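Malyl-CoA lyase/beta-methylmalyl-CoA lyase (Methylobacterium extorquens, PDB 5UGR) is a magnesium-binding enzyme of the HpcH/HpaI aldolase/citrate lyase family, built on a closed eight-stranded TIM barrel and assembled here from six chains. Local coordinates at residues E274-K277 with A278-L282; I281-A284 with M285-A288; I59-A62 with L63-D67; Q122-A126 with K127-K131. All blocks are in the same frame, centred on the assembly; numbering follows the deposited sequence. Where two conformers were deposited one is given.

Contact 1. Residues E274-K277 with A278-L282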
ATOM      1  N   GLU A 274      29.389  12.930 -24.222  1.00 25.92           N
ATOM      2  CA  GLU A 274      28.472  13.025 -23.090  1.00 26.31           C
ATOM      3  C   GLU A 274      29.080  13.807 -21.931  1.00 25.38           C
ATOM      4  O   GLU A 274      28.343  14.527 -21.236  1.00 23.91           O
ATOM      5  CB  GLU A 274      27.878  11.658 -22.690  1.00 31.57           C
ATOM      6  CG  GLU A 274      28.697  10.782 -21.842  1.00 31.66           C
ATOM      7  CD  GLU A 274      28.069   9.334 -21.795  1.00 39.39           C
ATOM      8  OE1 GLU A 274      28.655   8.391 -22.414  1.00 33.63           O
ATOM      9  OE2 GLU A 274      26.983   9.138 -21.164  1.00 36.78           O
ATOM     10  N   VAL A 275      30.402  13.720 -21.764  1.00 23.38           N
ATOM     11  CA  VAL A 275      31.087  14.502 -20.734  1.00 22.91           C
ATOM     12  C   VAL A 275      31.031  15.981 -21.122  1.00 24.60           C
ATOM     13  O   VAL A 275      30.736  16.822 -20.279  1.00 25.66           O
ATOM     14  CB  VAL A 275      32.514  14.011 -20.499  1.00 26.29           C
ATOM     15  CG1 VAL A 275      33.329  14.923 -19.592  1.00 29.78           C
ATOM     16  CG2 VAL A 275      32.492  12.557 -19.890  1.00 28.67           C
ATOM     17  N   THR A 276      31.346  16.295 -22.387  1.00 23.73           N
ATOM     18  CA  THR A 276      31.240  17.677 -22.852  1.00 25.01           C
ATOM     19  C   THR A 276      29.860  18.294 -22.648  1.00 28.96           C
ATOM     20  O   THR A 276      29.769  19.413 -22.076  1.00 25.07           O
ATOM     21  CB  THR A 276      31.712  17.785 -24.297  1.00 27.09           C
ATOM     22  OG1 THR A 276      33.117  17.484 -24.288  1.00 28.18           O
ATOM     23  CG2 THR A 276      31.428  19.190 -24.882  1.00 31.51           C
ATOM     24  N   LYS A 277      28.807  17.537 -22.972  1.00 25.00           N
ATOM     25  CA  LYS A 277      27.445  18.032 -22.723  1.00 29.17           C
ATOM     26  C   LYS A 277      27.191  18.325 -21.262  1.00 23.09           C
ATOM     27  O   LYS A 277      26.566  19.363 -20.918  1.00 25.33           O
ATOM     28  CB  LYS A 277      26.384  17.075 -23.244  1.00 26.59           C
ATOM     29  CG  LYS A 277      24.952  17.507 -22.945  1.00 33.24           C
ATOM     30  CD  LYS A 277      23.874  16.681 -23.630  1.00 38.55           C
ATOM     31  CE  LYS A 277      22.638  17.581 -23.799  1.00 44.73           C
ATOM     32  NZ  LYS A 277      21.433  16.870 -24.292  1.00 51.72           N
ATOM     33  N   ALA A 278      27.611  17.406 -20.398  1.00 21.76           N
ATOM     34  CA  ALA A 278      27.504  17.629 -18.959  1.00 20.58           C
ATOM     35  C   ALA A 278      28.272  18.898 -18.508  1.00 22.18           C
ATOM     36  O   ALA A 278      27.743  19.698 -17.707  1.00 21.93           O
ATOM     37  CB  ALA A 278      27.902  16.391 -18.134  1.00 21.83           C
ATOM     38  N   ARG A 279      29.486  19.090 -19.022  1.00 22.74           N
ATOM     39  CA  ARG A 279      30.272  20.288 -18.669  1.00 22.56           C
ATOM     40  C   ARG A 279      29.587  21.561 -19.125  1.00 23.76           C
ATOM     41  O   ARG A 279      29.574  22.566 -18.402  1.00 25.57           O
ATOM     42  CB  ARG A 279      31.704  20.237 -19.215  1.00 24.99           C
ATOM     43  CG  ARG A 279      32.528  19.111 -18.579  1.00 26.35           C
ATOM     44  CD  ARG A 279      34.001  19.397 -18.456  1.00 28.62           C
ATOM     45  NE  ARG A 279      34.768  18.220 -18.085  1.00 28.70           N
ATOM     46  CZ  ARG A 279      35.100  17.835 -16.840  1.00 35.34           C
ATOM     47  NH1 ARG A 279      34.728  18.514 -15.731  1.00 36.95           N
ATOM     48  NH2 ARG A 279      35.830  16.721 -16.713  1.00 49.85           N
ATOM     49  N   ARG A 280      28.935  21.485 -20.256  1.00 21.84           N
ATOM     50  CA  ARG A 280      28.231  22.655 -20.776  1.00 23.65           C
ATOM     51  C   ARG A 280      26.972  22.961 -20.008  1.00 23.39           C
ATOM     52  O   ARG A 280      26.588  24.119 -19.879  1.00 23.89           O
ATOM     53  CB  ARG A 280      27.890  22.454 -22.246  1.00 24.38           C
ATOM     54  CG  ARG A 280      29.169  22.422 -23.101  1.00 24.85           C
ATOM     55  CD  ARG A 280      28.862  22.328 -24.572  1.00 26.74           C
ATOM     56  NE  ARG A 280      28.256  23.557 -25.072  1.00 26.62           N
ATOM     57  CZ  ARG A 280      27.098  23.625 -25.756  1.00 25.47           C
ATOM     58  NH1 ARG A 280      26.438  22.554 -26.098  1.00 30.96           N
ATOM     59  NH2 ARG A 280      26.586  24.801 -26.111  1.00 30.22           N
ATOM     60  N   ILE A 281      26.332  21.917 -19.486  1.00 22.25           N
ATOM     61  CA  ILE A 281      25.226  22.104 -18.574  1.00 20.84           C
ATOM     62  C   ILE A 281      25.691  22.866 -17.317  1.00 21.07           C
ATOM     63  O   ILE A 281      25.014  23.791 -16.876  1.00 21.90           O
ATOM     64  CB  ILE A 281      24.524  20.773 -18.250  1.00 20.91           C
ATOM     65  CG1 ILE A 281      23.692  20.307 -19.453  1.00 20.16           C
ATOM     66  CG2 ILE A 281      23.629  20.915 -17.040  1.00 21.33           C
ATOM     67  CD1 ILE A 281      23.198  18.849 -19.369  1.00 21.92           C
ATOM     68  N   LEU A 282      26.818  22.452 -16.742  1.00 22.00           N
ATOM     69  CA  LEU A 282      27.336  23.104 -15.529  1.00 22.72           C
ATOM     70  C   LEU A 282      27.700  24.570 -15.846  1.00 21.75           C
ATOM     71  O   LEU A 282      27.439  25.441 -15.021  1.00 23.23           O
ATOM     72  CB  LEU A 282      28.532  22.324 -14.927  1.00 25.11           C
ATOM     73  CG  LEU A 282      28.296  20.865 -14.498  1.00 37.04           C
ATOM     74  CD1 LEU A 282      29.395  20.429 -13.545  1.00 38.50           C
ATOM     75  CD2 LEU A 282      26.915  20.605 -13.946  1.00 33.27           C
TER
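Thr276 and Arg280 meet one turn apart on helix 272-291, and the arginine can be followed outward from the backbone. Its CB lies 3.6 Å from the carbonyl O of Thr276. CG comes closer, 3.2 Å from Thr276 O, because chi1 of -67° sets CG anti to its own carbonyl carbon and swings it back over the preceding turn. CD then passes the Thr276 methyl, with CD and CG2 4.1 Å apart, a loose contact between two chains that cross at a slant. A bend at chi3 (69°) turns the remainder off the helix, and the guanidinium NH2 ends in a salt bridge with Asp299. Thr276 directs its hydroxyl elsewhere, OG1 being hydrogen-bonded to the carbonyl of Glu272.

Val275 and Arg279 make a comparable pair, running side by side in the same direction. Val275 CG1 approaches Arg279 NE to 3.9 Å, obliquely to the guanidinium, whose NH2 is held by a salt bridge to Asp319. On a third line, Ile281 CD1 rests 3.7 Å from the carbonyl O of Lys277. The backbone beneath is regular alpha-helix: Arg279 N donates to Val275 O at 2.9 Å, and Ile281 N to Lys277 O at the same length.

Both arginines thus tie this turn to its surroundings, Arg279 to helix 305-322 and Arg280 to the turn following strand 296-298. The buried side chains pack on the same elements, Ala278 on Ile315 and Ile281 on Ala311 of helix 305-322, with Ile281 also touching Leu298 of strand 296-298.

Contact 2. Residues I281-A284 with M285-A288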
ATOM      1  N   ILE A 281      26.332  21.917 -19.486  1.00 22.25           N
ATOM      2  CA  ILE A 281      25.226  22.104 -18.574  1.00 20.84           C
ATOM      3  C   ILE A 281      25.691  22.866 -17.317  1.00 21.07           C
ATOM      4  O   ILE A 281      25.014  23.791 -16.876  1.00 21.90           O
ATOM      5  CB  ILE A 281      24.524  20.773 -18.250  1.00 20.91           C
ATOM      6  CG1 ILE A 281      23.692  20.307 -19.453  1.00 20.16           C
ATOM      7  CG2 ILE A 281      23.629  20.915 -17.040  1.00 21.33           C
ATOM      8  CD1 ILE A 281      23.198  18.849 -19.369  1.00 21.92           C
ATOM      9  N   LEU A 282      26.818  22.452 -16.742  1.00 22.00           N
ATOM     10  CA  LEU A 282      27.336  23.104 -15.529  1.00 22.72           C
ATOM     11  C   LEU A 282      27.700  24.570 -15.846  1.00 21.75           C
ATOM     12  O   LEU A 282      27.439  25.441 -15.021  1.00 23.23           O
ATOM     13  CB  LEU A 282      28.532  22.324 -14.927  1.00 25.11           C
ATOM     14  CG  LEU A 282      28.296  20.865 -14.498  1.00 37.04           C
ATOM     15  CD1 LEU A 282      29.395  20.429 -13.545  1.00 38.50           C
ATOM     16  CD2 LEU A 282      26.915  20.605 -13.946  1.00 33.27           C
ATOM     17  N   GLU A 283      28.274  24.820 -17.023  1.00 22.89           N
ATOM     18  CA  GLU A 283      28.582  26.224 -17.341  0.50 21.49           C
ATOM     19  C   GLU A 283      27.273  26.990 -17.608  1.00 22.98           C
ATOM     20  O   GLU A 283      27.167  28.130 -17.184  1.00 21.59           O
ATOM     21  CB  GLU A 283      29.633  26.352 -18.442  0.50 27.25           C
ATOM     22  CG  GLU A 283      31.064  26.007 -18.009  0.50 29.69           C
ATOM     23  CD  GLU A 283      31.679  27.038 -17.115  0.50 30.48           C
ATOM     24  OE1 GLU A 283      31.939  28.140 -17.597  0.50 34.17           O
ATOM     25  OE2 GLU A 283      31.899  26.753 -15.932  0.50 39.64           O
ATOM     26  N   ALA A 284      26.251  26.356 -18.170  1.00 19.75           N
ATOM     27  CA  ALA A 284      24.951  27.019 -18.335  1.00 22.12           C
ATOM     28  C   ALA A 284      24.300  27.360 -17.004  1.00 19.02           C
ATOM     29  O   ALA A 284      23.603  28.388 -16.862  1.00 18.47           O
ATOM     30  CB  ALA A 284      24.011  26.136 -19.156  1.00 19.75           C
ATOM     31  N   MET A 285      24.517  26.507 -16.002  1.00 18.83           N
ATOM     32  CA  MET A 285      24.050  26.810 -14.638  0.50 19.58           C
ATOM     33  C   MET A 285      24.739  28.052 -14.107  1.00 19.80           C
ATOM     34  O   MET A 285      24.101  28.916 -13.494  1.00 20.64           O
ATOM     35  CB  MET A 285      24.361  25.668 -13.675  0.50 20.43           C
ATOM     36  CG  MET A 285      23.602  24.414 -13.979  0.50 19.08           C
ATOM     37  SD  MET A 285      24.371  22.978 -13.241  0.50 20.11           S
ATOM     38  CE  MET A 285      24.418  23.412 -11.506  0.50 19.78           C
ATOM     39  N   GLU A 286      26.062  28.115 -14.281  1.00 20.23           N
ATOM     40  CA  GLU A 286      26.815  29.289 -13.842  1.00 22.49           C
ATOM     41  C   GLU A 286      26.323  30.554 -14.565  1.00 20.48           C
ATOM     42  O   GLU A 286      26.152  31.609 -13.964  1.00 22.63           O
ATOM     43  CB  GLU A 286      28.300  29.037 -14.115  1.00 30.62           C
ATOM     44  CG  GLU A 286      29.174  29.821 -13.203  1.00 39.45           C
ATOM     45  CD  GLU A 286      30.660  29.476 -13.345  1.00 44.10           C
ATOM     46  OE1 GLU A 286      31.110  28.443 -12.810  1.00 79.19           O
ATOM     47  OE2 GLU A 286      31.333  30.238 -14.007  1.00 43.61           O
ATOM     48  N   GLU A 287      26.058  30.425 -15.851  1.00 18.49           N
ATOM     49  CA  GLU A 287      25.506  31.528 -16.662  1.00 18.19           C
ATOM     50  C   GLU A 287      24.198  32.040 -16.132  1.00 18.73           C
ATOM     51  O   GLU A 287      23.972  33.283 -16.047  1.00 21.48           O
ATOM     52  CB  GLU A 287      25.397  31.153 -18.142  1.00 22.47           C
ATOM     53  CG  GLU A 287      24.728  32.206 -19.061  1.00 25.44           C
ATOM     54  CD  GLU A 287      24.642  31.750 -20.539  1.00 33.26           C
ATOM     55  OE1 GLU A 287      25.034  30.624 -20.799  1.00 45.52           O
ATOM     56  OE2 GLU A 287      24.143  32.467 -21.449  1.00 42.83           O
ATOM     57  N   ALA A 288      23.307  31.100 -15.796  1.00 19.65           N
ATOM     58  CA  ALA A 288      22.011  31.508 -15.240  1.00 20.03           C
ATOM     59  C   ALA A 288      22.207  32.282 -13.926  1.00 22.22           C
ATOM     60  O   ALA A 288      21.548  33.283 -13.707  1.00 23.40           O
ATOM     61  CB  ALA A 288      21.147  30.312 -15.011  1.00 21.69           C
TER
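Leu282 and Met285 form an apolar i to i+3 contact on helix 272-291, on the face turned to helix 305-322, where Leu282 touches Glu312 and Met285 touches both Ile308 and Glu312. The two side chains run side by side, and the thioether does the touching: Met285 SD lies 3.5 Å from Leu282 CD2 and 3.7 Å from Leu282 CA. Ile281 is a more distant neighbour, its CG2 4.4 Å from SD. Chi1 of -66° places Met285 CG anti to the carbonyl carbon and back along the helix, 3.3 Å from Ile281 O, which also accepts the Met285 backbone N-H at 2.9 Å. Met285 has two conformers, so the position of SD holds for one of them.

On the solvent side, Glu283 and Glu286 also point the same way. A bend in the Glu283 chain (chi2 -72°) brings its OE2 to 3.6 Å from Glu286 OE1, with the carboxylate planes 79° apart. Glu283 too has two conformers, which makes this like-charge approach doubtful as a fixed feature. Ala284 and Ala288 complete the buried side against Val296 of strand 296-298.

The helix is therefore divided between an apolar face, set against helix 305-322 and Val296, and an acidic one, where the charge of Glu286 is balanced by a salt bridge from OE2 to Lys290. Any mutual repulsion of the two carboxylates would probably be partly offset there.

Contact 3. Residues I59-A62 with L63-D67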
ATOM      1  N   ILE A  59      40.135 -11.195   5.546  1.00 19.38           N
ATOM      2  CA  ILE A  59      39.699  -9.901   5.051  1.00 19.41           C
ATOM      3  C   ILE A  59      39.991  -8.708   5.973  1.00 20.20           C
ATOM      4  O   ILE A  59      40.360  -7.627   5.544  1.00 20.64           O
ATOM      5  CB  ILE A  59      38.157 -10.001   4.698  1.00 18.74           C
ATOM      6  CG1 ILE A  59      38.021 -10.817   3.404  1.00 18.35           C
ATOM      7  CG2 ILE A  59      37.539  -8.608   4.538  1.00 18.34           C
ATOM      8  CD1 ILE A  59      36.595 -11.194   3.014  1.00 19.25           C
ATOM      9  N   ILE A  60      39.879  -8.937   7.270  1.00 20.92           N
ATOM     10  CA  ILE A  60      40.233  -7.912   8.214  1.00 21.27           C
ATOM     11  C   ILE A  60      41.717  -7.525   8.023  1.00 23.99           C
ATOM     12  O   ILE A  60      42.075  -6.343   7.955  1.00 20.73           O
ATOM     13  CB  ILE A  60      39.953  -8.381   9.654  1.00 19.77           C
ATOM     14  CG1 ILE A  60      38.424  -8.380   9.913  1.00 19.98           C
ATOM     15  CG2 ILE A  60      40.646  -7.455  10.641  1.00 22.39           C
ATOM     16  CD1 ILE A  60      37.991  -9.024  11.212  1.00 24.46           C
ATOM     17  N   GLN A  61      42.558  -8.542   7.915  1.00 23.62           N
ATOM     18  CA  GLN A  61      44.007  -8.306   7.736  1.00 25.04           C
ATOM     19  C   GLN A  61      44.241  -7.572   6.403  1.00 23.69           C
ATOM     20  O   GLN A  61      44.982  -6.554   6.349  1.00 24.93           O
ATOM     21  CB  GLN A  61      44.799  -9.647   7.829  1.00 26.86           C
ATOM     22  CG  GLN A  61      46.214  -9.532   7.262  1.00 36.82           C
ATOM     23  CD  GLN A  61      47.106 -10.709   7.557  1.00 65.28           C
ATOM     24  OE1 GLN A  61      48.173 -10.521   8.078  1.00 63.23           O
ATOM     25  NE2 GLN A  61      46.683 -11.929   7.198  1.00 93.75           N
ATOM     26  N   ALA A  62      43.536  -8.031   5.331  1.00 21.12           N
ATOM     27  CA  ALA A  62      43.763  -7.432   4.023  1.00 21.43           C
ATOM     28  C   ALA A  62      43.295  -5.956   3.997  1.00 21.39           C
ATOM     29  O   ALA A  62      44.021  -5.079   3.475  1.00 22.59           O
ATOM     30  CB  ALA A  62      43.036  -8.226   2.941  1.00 23.85           C
ATOM     31  N   LEU A  63      42.129  -5.668   4.561  1.00 20.21           N
ATOM     32  CA  LEU A  63      41.660  -4.306   4.579  1.00 20.69           C
ATOM     33  C   LEU A  63      42.524  -3.374   5.402  1.00 22.05           C
ATOM     34  O   LEU A  63      42.676  -2.201   5.058  1.00 23.37           O
ATOM     35  CB  LEU A  63      40.201  -4.209   5.091  1.00 22.73           C
ATOM     36  CG  LEU A  63      39.135  -4.698   4.123  1.00 19.25           C
ATOM     37  CD1 LEU A  63      37.843  -4.875   4.891  1.00 19.32           C
ATOM     38  CD2 LEU A  63      38.978  -3.706   3.008  1.00 21.45           C
ATOM     39  N   ASN A  64      43.133  -3.907   6.464  1.00 21.62           N
ATOM     40  CA  ASN A  64      43.961  -3.087   7.328  1.00 25.31           C
ATOM     41  C   ASN A  64      45.385  -2.926   6.888  1.00 24.96           C
ATOM     42  O   ASN A  64      46.019  -1.897   7.213  1.00 28.49           O
ATOM     43  CB  ASN A  64      43.898  -3.677   8.714  1.00 25.66           C
ATOM     44  CG  ASN A  64      42.593  -3.345   9.412  1.00 30.20           C
ATOM     45  OD1 ASN A  64      41.856  -2.435   9.019  1.00 33.00           O
ATOM     46  ND2 ASN A  64      42.313  -4.059  10.450  1.00 27.49           N
ATOM     47  N   ASP A  65      45.909  -3.925   6.175  1.00 25.48           N
ATOM     48  CA  ASP A  65      47.367  -3.963   5.852  1.00 27.99           C
ATOM     49  C   ASP A  65      47.773  -3.611   4.395  1.00 25.96           C
ATOM     50  O   ASP A  65      48.919  -3.214   4.159  1.00 33.96           O
ATOM     51  CB  ASP A  65      47.926  -5.379   6.123  1.00 27.76           C
ATOM     52  CG  ASP A  65      47.893  -5.770   7.551  1.00 34.03           C
ATOM     53  OD1 ASP A  65      47.612  -4.929   8.424  1.00 34.86           O
ATOM     54  OD2 ASP A  65      48.176  -6.976   7.775  1.00 38.58           O
ATOM     55  N   LEU A  66      46.868  -3.868   3.437  1.00 26.67           N
ATOM     56  CA  LEU A  66      47.272  -3.769   2.038  1.00 25.30           C
ATOM     57  C   LEU A  66      46.999  -2.360   1.559  1.00 26.07           C
ATOM     58  O   LEU A  66      46.232  -1.594   2.160  1.00 29.57           O
ATOM     59  CB  LEU A  66      46.468  -4.767   1.185  1.00 26.33           C
ATOM     60  CG  LEU A  66      46.786  -6.230   1.456  1.00 34.59           C
ATOM     61  CD1 LEU A  66      45.998  -7.191   0.573  1.00 26.41           C
ATOM     62  CD2 LEU A  66      48.288  -6.539   1.372  1.00 38.32           C
ATOM     63  N   ASP A  67      47.635  -2.005   0.465  1.00 26.26           N
ATOM     64  CA  ASP A  67      47.446  -0.683  -0.117  1.00 24.64           C
ATOM     65  C   ASP A  67      46.445  -0.756  -1.253  1.00 26.76           C
ATOM     66  O   ASP A  67      46.788  -1.143  -2.378  1.00 25.66           O
ATOM     67  CB  ASP A  67      48.806  -0.185  -0.624  1.00 28.72           C
ATOM     68  CG  ASP A  67      48.749   1.208  -1.253  1.00 30.58           C
ATOM     69  OD1 ASP A  67      47.667   1.848  -1.351  1.00 27.93           O
ATOM     70  OD2 ASP A  67      49.837   1.694  -1.621  1.00 40.21           O
TER
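With chi1 at 163°, Gln61 sends CG out opposite its own N, whereas Asp65 has CG anti to its carbonyl carbon (chi1 -65°), and these settings bring the two side chains together over one helical turn. The aspartate oxygen OD2 lies against the aliphatic part of the glutamine, 3.3 Å from Gln61 CG. Amide and carboxylate planes are 69° apart; Gln61 OE1 lies 3.6 Å from Asp65 OD2, two acceptors side by side, so the approach is made by the aliphatic CG. Asp65 is held beneath by its backbone N, which donates to Gln61 O at 2.8 Å.

This turn closes helix 52-65, the helix of the beta-alpha-beta unit that carries the chain from strand 38-42 to strand 72-76 of the TIM barrel. Its inner face is apolar: Ile59 CG2 meets Leu63 CD1 at 3.8 Å, alongside and pointing the same way, and both residues pack on Leu41 of strand 38-42 and Ile92 of helix 85-95. On the flank, Asn64 ND2 passes Ile60 CG2 at 3.8 Å and donates to the carbonyl of Ala95, which fixes the amide.

At the end of the helix, Leu66 leaves helical torsions, yet its N still donates to Ala62 O at 3.1 Å. The same carbonyl oxygen accepts a second bond from Trp68 NE1. Leu66 CD1 folds back to 3.9 Å from Ala62 CB; Ala62 itself also packs on Met28 of helix 25-32.

Contact 4. Residues Q122-A126 with K127-K131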
ATOM      1  N   GLN A 122      24.665   1.175  14.087  1.00 12.55           N
ATOM      2  CA  GLN A 122      25.031   1.009  15.506  1.00 14.12           C
ATOM      3  C   GLN A 122      26.528   0.836  15.651  1.00 14.25           C
ATOM      4  O   GLN A 122      27.140   1.425  16.556  1.00 15.34           O
ATOM      5  CB  GLN A 122      24.293  -0.128  16.152  1.00 13.60           C
ATOM      6  CG  GLN A 122      22.797   0.193  16.275  1.00 13.55           C
ATOM      7  CD  GLN A 122      22.009  -0.916  16.895  1.00 13.25           C
ATOM      8  OE1 GLN A 122      22.588  -1.897  17.392  1.00 14.69           O
ATOM      9  NE2 GLN A 122      20.673  -0.814  16.826  1.00 13.85           N
ATOM     10  N   ILE A 123      27.141   0.054  14.781  1.00 13.42           N
ATOM     11  CA  ILE A 123      28.603  -0.158  14.888  1.00 15.45           C
ATOM     12  C   ILE A 123      29.323   1.133  14.592  1.00 14.73           C
ATOM     13  O   ILE A 123      30.308   1.511  15.289  1.00 16.28           O
ATOM     14  CB  ILE A 123      29.083  -1.282  13.958  1.00 15.29           C
ATOM     15  CG1 ILE A 123      28.393  -2.609  14.297  1.00 16.53           C
ATOM     16  CG2 ILE A 123      30.592  -1.430  14.019  1.00 15.23           C
ATOM     17  CD1 ILE A 123      28.371  -3.563  13.103  1.00 17.35           C
ATOM     18  N   GLU A 124      28.864   1.870  13.577  1.00 14.70           N
ATOM     19  CA  GLU A 124      29.477   3.148  13.270  1.00 15.63           C
ATOM     20  C   GLU A 124      29.331   4.172  14.448  1.00 16.54           C
ATOM     21  O   GLU A 124      30.251   4.971  14.710  1.00 18.01           O
ATOM     22  CB  GLU A 124      28.897   3.734  11.943  1.00 16.87           C
ATOM     23  CG  GLU A 124      29.344   2.990  10.707  1.00 16.49           C
ATOM     24  CD  GLU A 124      28.902   3.649   9.410  1.00 17.18           C
ATOM     25  OE1 GLU A 124      27.937   4.448   9.389  1.00 19.66           O
ATOM     26  OE2 GLU A 124      29.594   3.348   8.392  1.00 21.89           O
ATOM     27  N   GLN A 125      28.168   4.179  15.097  1.00 15.40           N
ATOM     28  CA  GLN A 125      27.948   4.987  16.280  1.00 15.66           C
ATOM     29  C   GLN A 125      28.964   4.594  17.370  1.00 16.86           C
ATOM     30  O   GLN A 125      29.528   5.482  18.007  1.00 20.02           O
ATOM     31  CB  GLN A 125      26.550   4.823  16.809  1.00 17.02           C
ATOM     32  CG  GLN A 125      25.465   5.451  15.942  1.00 16.31           C
ATOM     33  CD  GLN A 125      24.052   5.218  16.469  1.00 17.62           C
ATOM     34  OE1 GLN A 125      23.240   6.185  16.722  1.00 24.00           O
ATOM     35  NE2 GLN A 125      23.741   4.032  16.606  1.00 15.64           N
ATOM     36  N   ALA A 126      29.175   3.298  17.597  1.00 15.23           N
ATOM     37  CA  ALA A 126      30.067   2.866  18.646  1.00 17.75           C
ATOM     38  C   ALA A 126      31.500   3.287  18.335  1.00 19.01           C
ATOM     39  O   ALA A 126      32.258   3.643  19.249  1.00 22.29           O
ATOM     40  CB  ALA A 126      29.974   1.356  18.797  1.00 18.17           C
ATOM     41  N   LYS A 127      31.875   3.242  17.060  1.00 17.86           N
ATOM     42  CA  LYS A 127      33.254   3.467  16.679  1.00 18.28           C
ATOM     43  C   LYS A 127      33.556   4.945  16.408  1.00 20.20           C
ATOM     44  O   LYS A 127      34.707   5.308  16.184  1.00 22.29           O
ATOM     45  CB  LYS A 127      33.702   2.617  15.471  1.00 20.84           C
ATOM     46  CG  LYS A 127      33.684   1.094  15.700  1.00 19.66           C
ATOM     47  CD  LYS A 127      34.506   0.583  16.884  1.00 27.48           C
ATOM     48  CE  LYS A 127      35.953   0.803  16.632  1.00 30.89           C
ATOM     49  NZ  LYS A 127      36.658   0.212  17.806  1.00 39.15           N
ATOM     50  N   LYS A 128      32.521   5.769  16.400  1.00 22.25           N
ATOM     51  CA  LYS A 128      32.688   7.206  16.196  1.00 22.47           C
ATOM     52  C   LYS A 128      33.407   7.577  14.882  1.00 27.00           C
ATOM     53  O   LYS A 128      34.088   8.546  14.808  1.00 27.85           O
ATOM     54  CB  LYS A 128      33.326   7.864  17.416  1.00 23.48           C
ATOM     55  CG  LYS A 128      32.552   7.644  18.723  1.00 31.92           C
ATOM     56  CD  LYS A 128      33.349   8.198  19.902  1.00 42.85           C
ATOM     57  CE  LYS A 128      32.466   8.284  21.151  1.00 57.20           C
ATOM     58  NZ  LYS A 128      33.208   8.715  22.378  1.00 67.26           N
ATOM     59  N   ARG A 129      32.871   6.919  13.858  0.50 27.55           N
ATOM     60  CA  ARG A 129      33.345   6.917  12.500  0.50 28.08           C
ATOM     61  C   ARG A 129      33.098   8.253  11.739  0.50 29.90           C
ATOM     62  O   ARG A 129      31.975   8.739  11.833  0.50 31.60           O
ATOM     63  CB  ARG A 129      32.571   5.779  11.870  0.50 24.32           C
ATOM     64  CG  ARG A 129      32.995   4.474  12.300  0.50 22.48           C
ATOM     65  CD  ARG A 129      34.294   4.364  11.524  0.50 32.44           C
ATOM     66  NE  ARG A 129      35.181   3.385  12.070  0.50 28.95           N
ATOM     67  CZ  ARG A 129      35.002   2.074  11.909  0.50 19.27           C
ATOM     68  NH1 ARG A 129      35.851   1.245  12.462  0.50 25.66           N
ATOM     69  NH2 ARG A 129      33.920   1.616  11.220  0.50 29.69           N
ATOM     70  N   GLU A 130      34.064   8.873  11.002  1.00 32.87           N
ATOM     71  CA  GLU A 130      33.618  10.002  10.143  1.00 33.25           C
ATOM     72  C   GLU A 130      32.919   9.460   8.920  1.00 23.96           C
ATOM     73  O   GLU A 130      31.882   9.947   8.534  1.00 24.72           O
ATOM     74  CB  GLU A 130      34.818  10.808   9.666  1.00 45.52           C
ATOM     75  CG  GLU A 130      34.431  12.095   8.946  1.00 52.88           C
ATOM     76  CD  GLU A 130      34.731  13.335   9.783  1.00 64.67           C
ATOM     77  OE1 GLU A 130      34.656  13.267  11.043  1.00 77.04           O
ATOM     78  OE2 GLU A 130      35.046  14.372   9.173  1.00 74.09           O
ATOM     79  N   LYS A 131      33.550   8.477   8.285  1.00 21.05           N
ATOM     80  CA  LYS A 131      33.061   7.923   7.021  1.00 20.01           C
ATOM     81  C   LYS A 131      31.763   7.160   7.317  1.00 22.51           C
ATOM     82  O   LYS A 131      31.682   6.469   8.329  1.00 25.40           O
ATOM     83  CB  LYS A 131      34.100   6.973   6.406  1.00 24.66           C
ATOM     84  CG  LYS A 131      33.675   6.325   5.065  1.00 26.37           C
ATOM     85  CD  LYS A 131      34.375   4.975   4.815  1.00 23.46           C
ATOM     86  CE  LYS A 131      35.823   5.160   4.619  1.00 25.46           C
ATOM     87  NZ  LYS A 131      36.595   4.000   4.163  1.00 19.26           N
TER
HETATM   88  O   HOH W   1      32.230   2.985   8.885  1.00 39.23           O
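Glu124 OE2 reaches Arg129 through a water, which donates to OE2 at 2.7 Å and accepts from Arg129 NH2 at 3.2 Å. OE2 has a second donor in the backbone N of Ile133, while OE1 forms a salt bridge with Arg157. The charged atoms of Glu124 and Arg129 do not touch directly, OE2 and NH2 being 5.5 Å apart. Because Arg129 has two conformers, the water link applies to one of them; there NH2 also donates to the carbonyl of Val93.

The backbone explains why these side chains come together. Helix 110-127 ends as Lys128 takes positive phi (57°), turning the chain sharply off the helix axis. Arg129 N then points at Glu124 O, 3.4 Å away and nearly straight at 174°, and Lys128 N donates to Gln125 O at 3.4 Å. Both bonds are long and weak. At this turn, Arg129 CG lies 3.7 Å from Glu124 O and 4.2 Å from Glu124 CB. Its guanidinium has Lys127 CB over one face, displaced toward the rim.

Beyond the turn, Lys128 NZ bonds Gly292 O of a neighbouring subunit. The buried Glu124 carboxylate, met by the Arg157 cation and the Ile133 N-H, and in the given conformer also by the water shared with Arg129, is probably stabilised in its ionised form, offsetting the cost of burying charge where helix 110-127 passes toward strand 134-139.

In the fold
Contacts 1 and 2 are successive turns of helix 272-291, sharing Ile281 and Leu282, with centres 10 Å apart. Contacts 3 and 4 belong to the barrel, at the C-terminal ends of helices 52-65 and 110-127; their centres are 19 Å apart and their nearest atoms about 8 Å. Helix 85-95 bridges that separation, taking Ile60 of contact 3 on Ile92 and Ile123 of contact 4 on Val89. The two pairs are remote, contacts 1 and 3 having centres 38 Å apart. Asp45, Glu140 and Asp167 form a magnesium site. Separately, the Lys277 side chain in contact 1 lies about 11 Å from a magnesium ion not identified with that site in this chain, too far to coordinate it.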